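Local structure of alpha-2,3-sialyltransferase (Campylobacter jejuni, 2P2V) at residues A[78-83]-A[89-94]. The protein probably transfers sialic acid from its CMP-activated donor to acceptor sugars in an alpha-2,3 linkage, this chain being the N-terminal, catalytic part of a longer protein. Residues are numbered along the deposited sequence; the frame is centred on the assembly and turned at random.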
# COMPACT_ATOMS: atom_id res chain seq x y z
N HIS A 78 -0.97 -28.17 -0.31
CA HIS A 78 -1.29 -29.21 -1.26
C HIS A 78 -1.72 -30.51 -0.52
O HIS A 78 -2.71 -31.16 -0.89
CB HIS A 78 0.03 -29.45 -2.08
CG HIS A 78 -0.01 -30.69 -2.92
ND1 HIS A 78 -1.00 -30.94 -3.83
CD2 HIS A 78 0.86 -31.73 -2.99
CE1 HIS A 78 -0.79 -32.12 -4.39
NE2 HIS A 78 0.34 -32.61 -3.90
N THR A 79 -1.04 -30.85 0.55
CA THR A 79 -1.37 -32.08 1.32
C THR A 79 -2.77 -31.94 1.88
O THR A 79 -3.59 -32.84 1.75
CB THR A 79 -0.37 -32.36 2.45
OG1 THR A 79 0.96 -32.54 1.92
CG2 THR A 79 -0.73 -33.65 3.19
N ALA A 80 -3.04 -30.79 2.48
CA ALA A 80 -4.41 -30.54 2.99
C ALA A 80 -5.53 -30.60 1.93
O ALA A 80 -6.65 -31.11 2.21
CB ALA A 80 -4.39 -29.19 3.76
N LYS A 81 -5.30 -30.04 0.74
CA LYS A 81 -6.24 -30.13 -0.37
C LYS A 81 -6.42 -31.59 -0.80
O LYS A 81 -7.54 -31.98 -1.06
CB LYS A 81 -5.77 -29.34 -1.59
CG LYS A 81 -5.74 -27.86 -1.44
CD LYS A 81 -7.20 -27.35 -1.46
CE LYS A 81 -7.18 -25.90 -1.24
NZ LYS A 81 -8.55 -25.32 -1.39
N GLN A 82 -5.36 -32.38 -0.78
CA GLN A 82 -5.52 -33.80 -1.07
C GLN A 82 -6.26 -34.60 0.05
O GLN A 82 -7.01 -35.51 -0.26
CB GLN A 82 -4.16 -34.41 -1.35
CG GLN A 82 -3.57 -33.89 -2.65
CD GLN A 82 -4.44 -34.16 -3.85
OE1 GLN A 82 -4.97 -35.27 -4.02
NE2 GLN A 82 -4.55 -33.17 -4.74
N LEU A 83 -6.01 -34.26 1.31
CA LEU A 83 -6.73 -34.88 2.44
C LEU A 83 -8.19 -34.63 2.24
O LEU A 83 -9.00 -35.51 2.49
CB LEU A 83 -6.28 -34.30 3.79
CG LEU A 83 -4.83 -34.59 4.18
CD1 LEU A 83 -4.44 -33.84 5.38
CD2 LEU A 83 -4.59 -36.11 4.39
N TYR A 89 -10.07 -36.09 5.62
CA TYR A 89 -10.56 -35.16 6.63
C TYR A 89 -11.41 -34.11 5.99
O TYR A 89 -11.33 -33.87 4.78
CB TYR A 89 -9.40 -34.46 7.34
CG TYR A 89 -8.43 -35.33 8.11
CD1 TYR A 89 -8.54 -35.47 9.49
CD2 TYR A 89 -7.34 -35.94 7.48
CE1 TYR A 89 -7.64 -36.23 10.23
CE2 TYR A 89 -6.46 -36.70 8.18
CZ TYR A 89 -6.57 -36.82 9.57
OH TYR A 89 -5.63 -37.56 10.26
N GLU A 90 -12.20 -33.46 6.84
CA GLU A 90 -12.91 -32.27 6.49
C GLU A 90 -12.16 -31.16 7.22
O GLU A 90 -11.96 -31.22 8.46
CB GLU A 90 -14.32 -32.38 7.06
CG GLU A 90 -15.23 -31.25 6.69
CD GLU A 90 -16.54 -31.43 7.39
OE1 GLU A 90 -17.24 -32.43 7.06
OE2 GLU A 90 -16.83 -30.60 8.30
N ILE A 91 -11.72 -30.16 6.46
CA ILE A 91 -10.89 -29.07 7.01
C ILE A 91 -11.56 -27.79 6.63
O ILE A 91 -11.70 -27.48 5.40
CB ILE A 91 -9.48 -29.14 6.43
CG1 ILE A 91 -8.81 -30.45 6.86
CG2 ILE A 91 -8.65 -27.89 6.90
CD1 ILE A 91 -7.47 -30.77 6.17
N LYS A 92 -12.04 -27.04 7.63
CA LYS A 92 -12.76 -25.82 7.36
C LYS A 92 -11.93 -24.58 7.11
O LYS A 92 -12.41 -23.65 6.46
CB LYS A 92 -13.85 -25.55 8.40
CG LYS A 92 -14.96 -26.62 8.34
CD LYS A 92 -15.78 -26.59 9.63
CE LYS A 92 -17.11 -27.31 9.44
NZ LYS A 92 -17.91 -26.58 8.42
N ASN A 93 -10.70 -24.56 7.60
CA ASN A 93 -9.89 -23.35 7.49
C ASN A 93 -8.45 -23.78 7.46
O ASN A 93 -8.08 -24.71 8.12
CB ASN A 93 -9.99 -22.47 8.75
CG ASN A 93 -11.36 -21.80 8.90
OD1 ASN A 93 -11.54 -20.72 8.40
ND2 ASN A 93 -12.29 -22.44 9.63
N ILE A 94 -7.61 -23.01 6.79
CA ILE A 94 -6.18 -23.37 6.75
C ILE A 94 -5.37 -22.14 7.09
O ILE A 94 -5.45 -21.14 6.38
CB ILE A 94 -5.72 -23.86 5.33
CG1 ILE A 94 -6.46 -25.12 4.92
CG2 ILE A 94 -4.20 -24.11 5.40
CD1 ILE A 94 -6.21 -25.58 3.43
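Buried apolar packing joins helix 73-85 to strand 90-96: Ala80 and Leu83 pack against Ile91 and Ile94 of the strand and against Tyr89, just before it. The methyl of Ala80 touches both isoleucines: CB of Ala80 lies 4.1 Å from CD1 of Ile94 and 4.2 Å from CD1 of Ile91. Both isoleucines reach the helix with the delta methyl alone. In each, CG1 stands beside the backbone N, anti to the carbonyl carbon (chi1 -63° in Ile91), and the chain then runs on extended, which brings CD1 into contact with the helix. The Ile91 methyl also comes within 4.4 Å of Leu83 CD1, so it touches both helical residues.

One turn on, the contact changes character. Leu83 and Tyr89 lie side by side and point the same way. Leu83 CD2 comes to the ring edge near its plane, 4.1 Å from Tyr89 CD2, whereas Leu83 CD1 approaches that same carbon from well out of the plane. The backbones draw together here as well, in a weak but fairly straight hydrogen bond from Tyr89 N to Leu83 O (3.4 Å, 165° at the hydrogen), the one polar link between the two segments. Edge-to-face packing with Phe51 and Tyr57 further confines the tyrosine ring, while its hydroxyl is hydrogen-bonded to Glu54.

Strand 62-68 adds to the packing: Val66 touches Ile91 and Ile94, and Phe68 touches Ala80. On another side of the helix, His78 and Gln82 both hydrogen-bond to Tyr139 OH of a second subunit, so the same helix serves the interior and the subunit interface. The arrangement is that of a beta-alpha-beta unit, strand 62-68, helix 73-85 and strand 90-96, in which the crossover helix packs against its two parallel strands on one face of the Rossmann-like sheet of this sialyltransferase family.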